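Local coordinates for protein 2-Cys peroxiredoxin (Plasmodium yoelii, PDB 2H01) that probably reduces hydrogen peroxide and organic hydroperoxides to water and alcohols, as a thiol-dependent peroxidase of the 2-Cys peroxiredoxin family, at residues N18-V23 with D74-H79; Y37-D42 with S49-L54; L80-T85 with G90-I95; V113-N116 with A120-A123. All blocks are in the same frame, centred on the assembly; numbering follows the deposited sequence.

All four contacts belong to the thioredoxin-like AhpC/TSA domain. Contact 2 is nested in the chain loop that contact 1 closes; contacts 3 and 4 follow in series. Contacts 1 and 3 share helix 76-83, their centres about 12 Å apart, while contacts 2 and 4 use strands 33-38 and 119-127, neighbours in one mixed sheet, and also have centres about 12 Å apart. D42 joins contacts 1 and 2 through H79 and D74, and W82 of contact 3 packs on Y39 and I51. Contacts 3 and 4, about 22 Å apart between centres, do not touch. Contacts 2 and 3 lie closest to C47, the predicted peroxidatic cysteine.

Contact 1 (N18-V23 with D74-H79); sequences NTFGEV and DSKFTH
F20, at the start of strand 20-24, and K76, in the first turn of helix 76-83, bring the two backbones to their nearest approach, 7.5 Å between their CA atoms. No hydrogen bond links 18-23 to 74-79; the side chains of F20, K76 and F77 bridge the gap. The aliphatic part of K76 crosses the F20 ring at about a right angle. K76 CD sits over the centre of one face, 3.7 Å from the F20 ring centroid and 14° off the normal, a CH-pi contact. A bend at chi4 (-71°), about the CD-CE bond, swings NZ out of line with the extended methylenes; its distance to the F20 centroid, 5.5 Å, allows at most a weak cation-pi attraction. F77 leaves its CA away from the strand, yet its ring meets F20 in an offset edge-to-face pair, the edge of F20 toward the F77 face, with planes at 81° and F20 CE2 3.7 Å from F77 CE1. Strand 10-14 pairs with this strand through backbone bonds to G21 and V23, and supplies E12, the salt-bridge partner of K76 NZ. With the ammonium held by a carboxylate, the contact probably rests mainly on dispersion and CH-pi packing.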
loop_
_atom_site.group_PDB
_atom_site.type_symbol
_atom_site.label_atom_id
_atom_site.label_comp_id
_atom_site.label_asym_id
_atom_site.label_seq_id
_atom_site.Cartn_x
_atom_site.Cartn_y
_atom_site.Cartn_z
ATOM N N ASN A 18 -3.728 17.409 -1.460
ATOM C CA ASN A 18 -4.900 17.611 -0.608
ATOM C C ASN A 18 -6.133 17.890 -1.438
ATOM O O ASN A 18 -7.085 18.483 -0.975
ATOM C CB ASN A 18 -4.688 18.767 0.364
ATOM C CG ASN A 18 -3.892 18.378 1.578
ATOM O OD1 ASN A 18 -3.568 17.226 1.786
ATOM N ND2 ASN A 18 -3.581 19.354 2.393
ATOM N N THR A 19 -6.047 17.438 -2.685
ATOM C CA THR A 19 -7.095 17.426 -3.709
ATOM C C THR A 19 -7.933 16.191 -3.489
ATOM O O THR A 19 -7.403 15.170 -3.093
ATOM C CB THR A 19 -6.390 17.259 -5.090
ATOM O OG1 THR A 19 -5.806 18.493 -5.505
ATOM C CG2 THR A 19 -7.345 16.935 -6.180
ATOM N N PHE A 20 -9.231 16.251 -3.759
ATOM C CA PHE A 20 -9.993 15.009 -3.729
ATOM C C PHE A 20 -9.970 14.467 -5.127
ATOM O O PHE A 20 -9.681 15.200 -6.077
ATOM C CB PHE A 20 -11.447 15.227 -3.317
ATOM C CG PHE A 20 -11.630 15.510 -1.857
ATOM C CD1 PHE A 20 -10.769 14.955 -0.914
ATOM C CD2 PHE A 20 -12.683 16.309 -1.421
ATOM C CE1 PHE A 20 -10.955 15.195 0.445
ATOM C CE2 PHE A 20 -12.877 16.552 -0.064
ATOM C CZ PHE A 20 -12.017 15.998 0.869
ATOM N N GLY A 21 -10.268 13.183 -5.259
ATOM C CA GLY A 21 -10.283 12.572 -6.571
ATOM C C GLY A 21 -10.626 11.106 -6.476
ATOM O O GLY A 21 -10.875 10.592 -5.390
ATOM N N GLU A 22 -10.639 10.434 -7.620
ATOM C CA GLU A 22 -10.947 9.022 -7.666
ATOM C C GLU A 22 -9.728 8.240 -8.124
ATOM O O GLU A 22 -8.942 8.713 -8.941
ATOM C CB GLU A 22 -12.109 8.784 -8.621
ATOM C CG GLU A 22 -12.521 7.330 -8.754
ATOM C CD GLU A 22 -13.701 7.161 -9.690
ATOM O OE1 GLU A 22 -13.592 7.596 -10.862
ATOM O OE2 GLU A 22 -14.732 6.603 -9.254
ATOM N N VAL A 23 -9.525 7.069 -7.536
ATOM C CA VAL A 23 -8.464 6.176 -7.953
ATOM C C VAL A 23 -8.922 4.743 -8.151
ATOM O O VAL A 23 -9.650 4.188 -7.345
ATOM C CB VAL A 23 -7.292 6.150 -6.970
ATOM C CG1 VAL A 23 -6.311 5.059 -7.372
ATOM C CG2 VAL A 23 -6.607 7.466 -6.921
ATOM N N ASP A 74 -11.946 4.787 6.804
ATOM C CA ASP A 74 -12.339 6.188 6.953
ATOM C C ASP A 74 -12.743 6.872 5.637
ATOM O O ASP A 74 -12.350 6.447 4.564
ATOM C CB ASP A 74 -11.214 6.993 7.624
ATOM C CG ASP A 74 -10.926 6.554 9.056
ATOM O OD1 ASP A 74 -11.668 6.923 9.964
ATOM O OD2 ASP A 74 -9.959 5.857 9.379
ATOM N N SER A 75 -13.527 7.939 5.732
ATOM C CA SER A 75 -13.959 8.671 4.539
ATOM C C SER A 75 -12.842 9.593 4.053
ATOM O O SER A 75 -11.858 9.817 4.768
ATOM C CB SER A 75 -15.194 9.522 4.857
ATOM O OG SER A 75 -14.856 10.558 5.768
ATOM N N LYS A 76 -12.999 10.131 2.844
ATOM C CA LYS A 76 -11.994 11.035 2.301
ATOM C C LYS A 76 -11.966 12.335 3.096
ATOM O O LYS A 76 -10.920 12.974 3.218
ATOM C CB LYS A 76 -12.251 11.333 0.816
ATOM C CG LYS A 76 -13.592 11.968 0.468
ATOM C CD LYS A 76 -13.532 12.495 -0.973
ATOM C CE LYS A 76 -14.786 13.255 -1.400
ATOM N NZ LYS A 76 -15.944 12.343 -1.586
ATOM N N PHE A 77 -13.115 12.719 3.644
ATOM C CA PHE A 77 -13.198 13.936 4.439
ATOM C C PHE A 77 -12.378 13.796 5.716
ATOM O O PHE A 77 -11.706 14.737 6.132
ATOM C CB PHE A 77 -14.653 14.243 4.766
ATOM C CG PHE A 77 -15.482 14.525 3.555
ATOM C CD1 PHE A 77 -15.367 15.740 2.892
ATOM C CD2 PHE A 77 -16.358 13.574 3.063
ATOM C CE1 PHE A 77 -16.112 16.006 1.752
ATOM C CE2 PHE A 77 -17.111 13.831 1.920
ATOM C CZ PHE A 77 -16.988 15.052 1.263
ATOM N N THR A 78 -12.414 12.650 6.374
ATOM C CA THR A 78 -11.568 12.533 7.542
ATOM C C THR A 78 -10.085 12.327 7.287
ATOM O O THR A 78 -9.267 12.698 8.113
ATOM C CB THR A 78 -12.127 11.654 8.660
ATOM O OG1 THR A 78 -13.341 11.047 8.247
ATOM C CG2 THR A 78 -11.226 10.512 8.948
ATOM N N HIS A 79 -9.745 11.789 6.120
ATOM C CA HIS A 79 -8.332 11.742 5.734
ATOM C C HIS A 79 -7.821 13.176 5.614
ATOM O O HIS A 79 -6.775 13.528 6.150
ATOM C CB HIS A 79 -8.139 11.063 4.365
ATOM C CG HIS A 79 -8.267 9.573 4.384
ATOM N ND1 HIS A 79 -8.218 8.832 5.543
ATOM C CD2 HIS A 79 -8.392 8.681 3.373
ATOM C CE1 HIS A 79 -8.307 7.548 5.248
ATOM N NE2 HIS A 79 -8.412 7.430 3.936
#

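Contact 2 (Y37-D42 with S49-L54); sequences YFYPLD and SEIIAL
I51 and L54, on one side of helix 49-56, pack against Y37 and Y39. The first shell holds no hydrogen bond across the segments; methyl and methylene groups meet the two rings and the Y37 hydroxyl oxygen. L54 CD1 lies over one face of Y37, displaced toward the rim on the CD1-CE1 side: it is 3.5 Å from the ring centroid and 20° off the normal. I51 takes the same ring at its edge, where I51 CG1 comes 3.6 Å from Y37 CE2 and 3.4 Å from Y37 OH. The methyl at the tip of that same branch, CD1, serves the second tyrosine. It stands above the centre of the Y39 face, 3.7 Å from the centroid and 12° off the normal, so one side chain spans both rings. The extended backbone turns Y37 and Y39 toward the helix and F38 away.

In the second shell, Y39 OH donates to D42 OD1 at 2.8 Å, meeting the syn side of the carboxylate 18° out of its plane. The D42 carboxylate is in turn bonded to S72 OG and H79 ND1, and D74 OD2 takes the D42 backbone N-H; these residues hold D42, which positions Y39.

C47, predicted to form the sulfenic acid intermediate, lies just before the helix, its side chain about 9 Å from that of I51. The tyrosines occupy the layer between helix 49-56 and strand 33-38; W82 of helix 76-83 also touches I51, and strand 66-72 meets L54 through L68.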
loop_
_atom_site.group_PDB
_atom_site.type_symbol
_atom_site.label_atom_id
_atom_site.label_comp_id
_atom_site.label_asym_id
_atom_site.label_seq_id
_atom_site.Cartn_x
_atom_site.Cartn_y
_atom_site.Cartn_z
ATOM N N TYR A 37 -1.252 -0.403 1.173
ATOM C CA TYR A 37 -1.154 -0.784 2.576
ATOM C C TYR A 37 -2.409 -0.405 3.345
ATOM O O TYR A 37 -3.085 0.565 3.008
ATOM C CB TYR A 37 0.088 -0.154 3.237
ATOM C CG TYR A 37 0.044 1.353 3.428
ATOM C CD1 TYR A 37 0.500 2.219 2.437
ATOM C CD2 TYR A 37 -0.435 1.907 4.613
ATOM C CE1 TYR A 37 0.493 3.606 2.618
ATOM C CE2 TYR A 37 -0.460 3.292 4.808
ATOM C CZ TYR A 37 0.010 4.132 3.806
ATOM O OH TYR A 37 0.006 5.490 4.010
ATOM N N PHE A 38 -2.719 -1.181 4.379
ATOM C CA PHE A 38 -3.907 -0.942 5.195
ATOM C C PHE A 38 -3.617 -0.615 6.655
ATOM O O PHE A 38 -2.686 -1.140 7.258
ATOM C CB PHE A 38 -4.834 -2.170 5.198
ATOM C CG PHE A 38 -5.471 -2.470 3.876
ATOM C CD1 PHE A 38 -4.799 -3.217 2.916
ATOM C CD2 PHE A 38 -6.754 -2.008 3.589
ATOM C CE1 PHE A 38 -5.395 -3.506 1.676
ATOM C CE2 PHE A 38 -7.362 -2.286 2.355
ATOM C CZ PHE A 38 -6.676 -3.040 1.397
ATOM N N TYR A 39 -4.424 0.265 7.224
ATOM C CA TYR A 39 -4.305 0.580 8.639
ATOM C C TYR A 39 -5.753 0.673 9.134
ATOM O O TYR A 39 -6.663 0.951 8.360
ATOM C CB TYR A 39 -3.515 1.873 8.878
ATOM C CG TYR A 39 -4.073 3.119 8.237
ATOM C CD1 TYR A 39 -3.841 3.400 6.891
ATOM C CD2 TYR A 39 -4.833 4.030 8.986
ATOM C CE1 TYR A 39 -4.344 4.551 6.304
ATOM C CE2 TYR A 39 -5.347 5.183 8.409
ATOM C CZ TYR A 39 -5.096 5.437 7.070
ATOM O OH TYR A 39 -5.597 6.571 6.492
ATOM N N PRO A 40 -5.983 0.403 10.425
ATOM C CA PRO A 40 -7.318 0.446 11.027
ATOM C C PRO A 40 -8.099 1.751 10.880
ATOM O O PRO A 40 -9.127 1.811 10.205
ATOM C CB PRO A 40 -7.048 0.129 12.502
ATOM C CG PRO A 40 -5.789 -0.685 12.472
ATOM C CD PRO A 40 -4.965 0.029 11.426
ATOM N N LEU A 41 -7.596 2.798 11.522
ATOM C CA LEU A 41 -8.298 4.070 11.538
ATOM C C LEU A 41 -7.451 5.317 11.600
ATOM O O LEU A 41 -6.270 5.292 11.942
ATOM C CB LEU A 41 -9.229 4.112 12.749
ATOM C CG LEU A 41 -10.291 3.031 12.907
ATOM C CD1 LEU A 41 -10.837 3.074 14.328
ATOM C CD2 LEU A 41 -11.395 3.242 11.878
ATOM N N ASP A 42 -8.119 6.417 11.290
ATOM C CA ASP A 42 -7.560 7.751 11.328
ATOM C C ASP A 42 -7.792 8.276 12.749
ATOM O O ASP A 42 -8.643 7.764 13.472
ATOM C CB ASP A 42 -8.323 8.647 10.358
ATOM C CG ASP A 42 -7.903 8.460 8.913
ATOM O OD1 ASP A 42 -7.362 7.393 8.540
ATOM O OD2 ASP A 42 -8.147 9.406 8.145
ATOM N N SER A 49 2.956 4.982 12.729
ATOM C CA SER A 49 4.324 4.753 12.289
ATOM C C SER A 49 4.432 4.205 10.863
ATOM O O SER A 49 5.443 4.414 10.209
ATOM C CB SER A 49 5.061 3.823 13.269
ATOM O OG SER A 49 4.604 2.486 13.164
ATOM N N GLU A 50 3.405 3.517 10.372
ATOM C CA GLU A 50 3.485 2.977 9.021
ATOM C C GLU A 50 3.284 4.065 7.975
ATOM O O GLU A 50 4.017 4.122 6.986
ATOM C CB GLU A 50 2.472 1.838 8.803
ATOM C CG GLU A 50 1.226 1.907 9.670
ATOM C CD GLU A 50 1.470 1.411 11.092
ATOM O OE1 GLU A 50 1.985 0.282 11.253
ATOM O OE2 GLU A 50 1.133 2.145 12.046
ATOM N N ILE A 51 2.309 4.940 8.156
ATOM C CA ILE A 51 2.115 6.002 7.190
ATOM C C ILE A 51 3.315 6.940 7.144
ATOM O O ILE A 51 3.830 7.253 6.084
ATOM C CB ILE A 51 0.839 6.799 7.469
ATOM C CG1 ILE A 51 -0.397 5.911 7.319
ATOM C CG2 ILE A 51 0.778 8.003 6.572
ATOM C CD1 ILE A 51 -1.642 6.461 7.917
ATOM N N ILE A 52 3.769 7.379 7.944
ATOM C CA ILE A 52 4.995 8.134 8.178
ATOM C C ILE A 52 6.230 7.281 7.910
ATOM O O ILE A 52 7.178 7.721 7.246
ATOM C CB ILE A 52 5.029 8.676 9.620
ATOM C CG1 ILE A 52 3.700 9.352 9.968
ATOM C CG2 ILE A 52 6.188 9.644 9.798
ATOM C CD1 ILE A 52 3.531 9.643 11.442
ATOM N N ALA A 53 6.435 6.423 8.296
ATOM C CA ALA A 53 7.641 5.722 7.850
ATOM C C ALA A 53 7.664 5.616 6.318
ATOM O O ALA A 53 8.711 5.781 5.700
ATOM C CB ALA A 53 7.703 4.340 8.464
ATOM N N LEU A 54 6.510 5.339 5.712
ATOM C CA LEU A 54 6.442 5.222 4.259
ATOM C C LEU A 54 6.603 6.572 3.566
ATOM O O LEU A 54 7.391 6.700 2.619
ATOM C CB LEU A 54 5.117 4.584 3.821
ATOM C CG LEU A 54 4.881 3.135 4.245
ATOM C CD1 LEU A 54 3.487 2.706 3.823
ATOM C CD2 LEU A 54 5.939 2.225 3.620
#

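Contact 3 (L80-T85 with G90-I95); sequences LAWKKT and GGIGNI
The end of helix 76-83 and the loop leading to strand 98-101 fold back on each other here, with CA atoms only 4.4 Å apart at both K83-G93 and T85-G91. Two backbone bonds fasten the return: I92 N donates to W82 O at 3.3 Å, with an N-H...O angle of 163°, and G93 N to T85 O at 3.1 Å. At the closest point G91 CA comes within 2.9 Å of T85 O in a CA-H...O contact, and K83 CA makes another to G93 O.

W82 adds a side-chain bond: its NE1 donates to G90 O at 3.1 Å, on a lone pair in the carbonyl plane, with the acceptor 16° out of the indole plane. W82 CG is anti to the backbone N (chi1 -162°), laying the indole along the loop, where I92 CG1 packs over one face, 3.6 Å from W82 CD2. I92 CD1 continues onto K83 CG in a tight 3.4 Å contact. Further along, K83 NZ reaches I95 O at 3.1 Å, and its chain, bent at chi3, brings CE beside N94 ND2. T85 OG1 donates to A81 O, tying the residue back onto the helix.

K83 NZ also bonds to F15 O, its strongest partner. The ammonium thus bonds firmly to the carbonyls of I95 and F15, with weak bonds to G16 O and N18 OD1, and probably draws the helix end, the 90-95 loop and the turn before strand 20-24 together by electrostatic attraction.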
loop_
_atom_site.group_PDB
_atom_site.type_symbol
_atom_site.label_atom_id
_atom_site.label_comp_id
_atom_site.label_asym_id
_atom_site.label_seq_id
_atom_site.Cartn_x
_atom_site.Cartn_y
_atom_site.Cartn_z
ATOM N N LEU A 80 -8.561 13.998 4.884
ATOM C CA LEU A 80 -8.174 15.394 4.688
ATOM C C LEU A 80 -7.971 16.097 6.029
ATOM O O LEU A 80 -6.937 16.733 6.261
ATOM C CB LEU A 80 -9.239 16.130 3.873
ATOM C CG LEU A 80 -8.981 17.622 3.663
ATOM C CD1 LEU A 80 -7.626 17.803 2.964
ATOM C CD2 LEU A 80 -10.112 18.241 2.834
ATOM N N ALA A 81 -8.963 15.969 6.909
ATOM C CA ALA A 81 -8.904 16.578 8.228
ATOM C C ALA A 81 -7.718 16.047 9.027
ATOM O O ALA A 81 -7.156 16.763 9.857
ATOM C CB ALA A 81 -10.206 16.311 8.987
ATOM N N TRP A 82 -7.338 14.796 8.780
ATOM C CA TRP A 82 -6.216 14.195 9.497
ATOM C C TRP A 82 -4.887 14.717 8.958
ATOM O O TRP A 82 -3.904 14.800 9.690
ATOM C CB TRP A 82 -6.262 12.673 9.381
ATOM C CG TRP A 82 -5.443 11.955 10.401
ATOM C CD1 TRP A 82 -5.139 12.386 11.655
ATOM C CD2 TRP A 82 -4.940 10.617 10.305
ATOM N NE1 TRP A 82 -4.484 11.400 12.356
ATOM C CE2 TRP A 82 -4.350 10.302 11.550
ATOM C CE3 TRP A 82 -4.938 9.652 9.288
ATOM C CZ2 TRP A 82 -3.763 9.059 11.809
ATOM C CZ3 TRP A 82 -4.356 8.418 9.542
ATOM C CH2 TRP A 82 -3.776 8.131 10.797
ATOM N N LYS A 83 -4.861 15.060 7.672
ATOM C CA LYS A 83 -3.657 15.601 7.061
ATOM C C LYS A 83 -3.472 17.047 7.527
ATOM O O LYS A 83 -2.347 17.533 7.629
ATOM C CB LYS A 83 -3.752 15.561 5.527
ATOM C CG LYS A 83 -3.709 14.160 4.921
ATOM C CD LYS A 83 -3.646 14.206 3.403
ATOM C CE LYS A 83 -2.385 14.911 2.926
ATOM N NZ LYS A 83 -2.214 14.857 1.453
ATOM N N LYS A 84 -4.582 17.733 7.801
ATOM C CA LYS A 84 -4.519 19.118 8.261
ATOM C C LYS A 84 -4.248 19.209 9.757
ATOM O O LYS A 84 -4.297 20.297 10.335
ATOM C CB LYS A 84 -5.816 19.855 7.931
ATOM C CG LYS A 84 -5.926 20.238 6.476
ATOM C CD LYS A 84 -7.265 20.859 6.180
ATOM C CE LYS A 84 -7.326 21.295 4.734
ATOM N NZ LYS A 84 -8.741 21.558 4.329
ATOM N N THR A 85 -3.960 18.061 10.370
ATOM C CA THR A 85 -3.667 17.987 11.802
ATOM C C THR A 85 -2.183 17.668 12.000
ATOM O O THR A 85 -1.710 16.593 11.624
ATOM C CB THR A 85 -4.520 16.896 12.494
ATOM O OG1 THR A 85 -5.912 17.159 12.264
ATOM C CG2 THR A 85 -4.257 16.886 13.995
ATOM N N GLY A 90 -1.405 14.702 17.111
ATOM C CA GLY A 90 -1.972 13.432 16.701
ATOM C C GLY A 90 -2.298 13.236 15.235
ATOM O O GLY A 90 -2.872 12.211 14.880
ATOM N N GLY A 91 -1.944 14.187 14.379
ATOM C CA GLY A 91 -2.245 14.027 12.963
ATOM C C GLY A 91 -1.127 13.361 12.186
ATOM O O GLY A 91 -0.129 12.953 12.780
ATOM N N ILE A 92 -1.284 13.269 10.869
ATOM C CA ILE A 92 -0.224 12.767 10.006
ATOM C C ILE A 92 0.468 13.877 9.284
ATOM O O ILE A 92 1.448 13.651 8.610
ATOM C CB ILE A 92 -0.749 11.760 8.982
ATOM C CG1 ILE A 92 -2.177 12.092 8.597
ATOM C CG2 ILE A 92 -0.624 10.355 9.497
ATOM C CD1 ILE A 92 -2.489 11.852 7.172
ATOM N N GLY A 93 -0.071 15.076 9.409
ATOM C CA GLY A 93 0.433 16.222 8.689
ATOM C C GLY A 93 0.294 16.055 7.201
ATOM O O GLY A 93 -0.528 15.288 6.720
ATOM N N ASN A 94 1.131 16.765 6.472
ATOM C CA ASN A 94 0.989 16.875 5.034
ATOM C C ASN A 94 1.730 15.807 4.229
ATOM O O ASN A 94 2.635 16.124 3.477
ATOM C CB ASN A 94 1.418 18.252 4.582
ATOM C CG ASN A 94 0.790 18.644 3.305
ATOM O OD1 ASN A 94 1.221 19.585 2.665
ATOM N ND2 ASN A 94 -0.234 17.921 2.908
ATOM N N ILE A 95 1.343 14.551 4.389
ATOM C CA ILE A 95 1.959 13.481 3.628
ATOM C C ILE A 95 1.736 13.645 2.138
ATOM O O ILE A 95 0.763 14.233 1.687
ATOM C CB ILE A 95 1.479 12.108 4.092
ATOM C CG1 ILE A 95 -0.003 11.913 3.759
ATOM C CG2 ILE A 95 1.763 11.920 5.536
ATOM C CD1 ILE A 95 -0.383 10.507 3.507
#

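Contact 4 (V113-N116 with A120-A123); sequences VLFN and ALRA
V113 and L121 join the two arms of a beta hairpin, in which the short, weakly bonded strand 114-115 turns back onto strand 119-127. The backbone evidence is an antiparallel non-hydrogen-bonded pair, L114 with A120, whose CA atoms are 4.4 Å apart and whose side chains lie on the same face of the sheet.

Of hydrogen bonds across the segments there is one. L121 N donates to V113 O at 2.7 Å, with an N-H...O angle of 160° and the donor tilted 16° from the carbonyl plane. The same oxygen takes a CA-H...O contact from A120 CA at 3.1 Å, so a single carbonyl collects both the amide and the adjacent CA-H of the opposing arm.

Apolar packing accounts for the rest. V113 uses different atoms for different neighbours: CG2 lies 4.4 Å from A120 CB, whereas CG1 approaches A123 CB at 4.0 Å. V113 and A120 also touch F38 of strand 33-38, and with L114 they meet A108 of helix 106-110, which places this side of the hairpin between that helix and the central sheet. A123 pairs with F38 through the backbone, carrying the hairpin into the main sheet.

On the more exposed side, F115 and L121 pass each other at a slant. A chi1 of -174° carries the F115 ring away from the contact, and the touching falls mainly to its CB. L121 in turn offers one methyl of its branch, with CD2 3.9 Å from F115 CB.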
loop_
_atom_site.group_PDB
_atom_site.type_symbol
_atom_site.label_atom_id
_atom_site.label_comp_id
_atom_site.label_asym_id
_atom_site.label_seq_id
_atom_site.Cartn_x
_atom_site.Cartn_y
_atom_site.Cartn_z
ATOM N N VAL A 113 -8.673 -8.533 4.751
ATOM C CA VAL A 113 -8.025 -7.878 5.875
ATOM C C VAL A 113 -9.030 -7.041 6.638
ATOM O O VAL A 113 -8.673 -6.061 7.291
ATOM C CB VAL A 113 -6.860 -6.982 5.418
ATOM C CG1 VAL A 113 -5.778 -7.838 4.789
ATOM C CG2 VAL A 113 -7.357 -5.936 4.429
ATOM N N LEU A 114 -10.297 -7.415 6.539
ATOM C CA LEU A 114 -11.328 -6.694 7.268
ATOM C C LEU A 114 -11.502 -7.395 8.612
ATOM O O LEU A 114 -11.795 -8.590 8.659
ATOM C CB LEU A 114 -12.647 -6.705 6.497
ATOM C CG LEU A 114 -13.794 -5.945 7.173
ATOM C CD1 LEU A 114 -13.386 -4.495 7.430
ATOM C CD2 LEU A 114 -15.025 -5.998 6.283
ATOM N N PHE A 115 -11.293 -6.663 9.701
ATOM C CA PHE A 115 -11.446 -7.243 11.030
ATOM C C PHE A 115 -12.889 -7.051 11.495
ATOM O O PHE A 115 -13.363 -5.924 11.604
ATOM C CB PHE A 115 -10.472 -6.596 12.018
ATOM C CG PHE A 115 -10.484 -7.235 13.373
ATOM C CD1 PHE A 115 -10.425 -8.619 13.501
ATOM C CD2 PHE A 115 -10.570 -6.458 14.524
ATOM C CE1 PHE A 115 -10.454 -9.222 14.757
ATOM C CE2 PHE A 115 -10.599 -7.050 15.785
ATOM C CZ PHE A 115 -10.543 -8.433 15.901
ATOM N N ASN A 116 -13.557 -8.171 11.778
ATOM C CA ASN A 116 -14.971 -8.231 12.190
ATOM C C ASN A 116 -15.839 -7.079 11.687
ATOM O O ASN A 116 -16.348 -6.260 12.453
ATOM C CB ASN A 116 -15.114 -8.427 13.722
ATOM C CG ASN A 116 -14.555 -7.272 14.542
ATOM O OD1 ASN A 116 -13.468 -6.767 14.263
ATOM N ND2 ASN A 116 -15.290 -6.869 15.584
ATOM N N ALA A 120 -9.799 -2.349 8.950
ATOM C CA ALA A 120 -8.840 -3.164 8.235
ATOM C C ALA A 120 -7.650 -3.494 9.120
ATOM O O ALA A 120 -7.258 -2.700 9.972
ATOM C CB ALA A 120 -8.368 -2.440 6.977
ATOM N N LEU A 121 -7.101 -4.686 8.926
ATOM C CA LEU A 121 -5.924 -5.123 9.659
ATOM C C LEU A 121 -4.723 -4.545 8.911
ATOM O O LEU A 121 -4.797 -4.295 7.700
ATOM C CB LEU A 121 -5.840 -6.650 9.650
ATOM C CG LEU A 121 -6.964 -7.395 10.382
ATOM C CD1 LEU A 121 -7.058 -8.802 9.855
ATOM C CD2 LEU A 121 -6.700 -7.392 11.897
ATOM N N ARG A 122 -3.627 -4.325 9.627
ATOM C CA ARG A 122 -2.406 -3.800 9.018
ATOM C C ARG A 122 -1.863 -4.784 7.969
ATOM O O ARG A 122 -1.714 -5.972 8.250
ATOM C CB ARG A 122 -1.353 -3.554 10.096
ATOM C CG ARG A 122 -1.609 -2.316 10.964
ATOM C CD ARG A 122 -0.564 -2.202 12.058
ATOM N NE ARG A 122 -0.662 -0.946 12.802
ATOM C CZ ARG A 122 -1.638 -0.645 13.659
ATOM N NH1 ARG A 122 -2.616 -1.510 13.898
ATOM N NH2 ARG A 122 -1.642 0.530 14.275
ATOM N N ALA A 123 -1.577 -4.289 6.764
ATOM C CA ALA A 123 -1.058 -5.146 5.702
ATOM C C ALA A 123 -0.334 -4.384 4.586
ATOM O O ALA A 123 -0.726 -3.262 4.234
ATOM C CB ALA A 123 -2.202 -5.965 5.101
#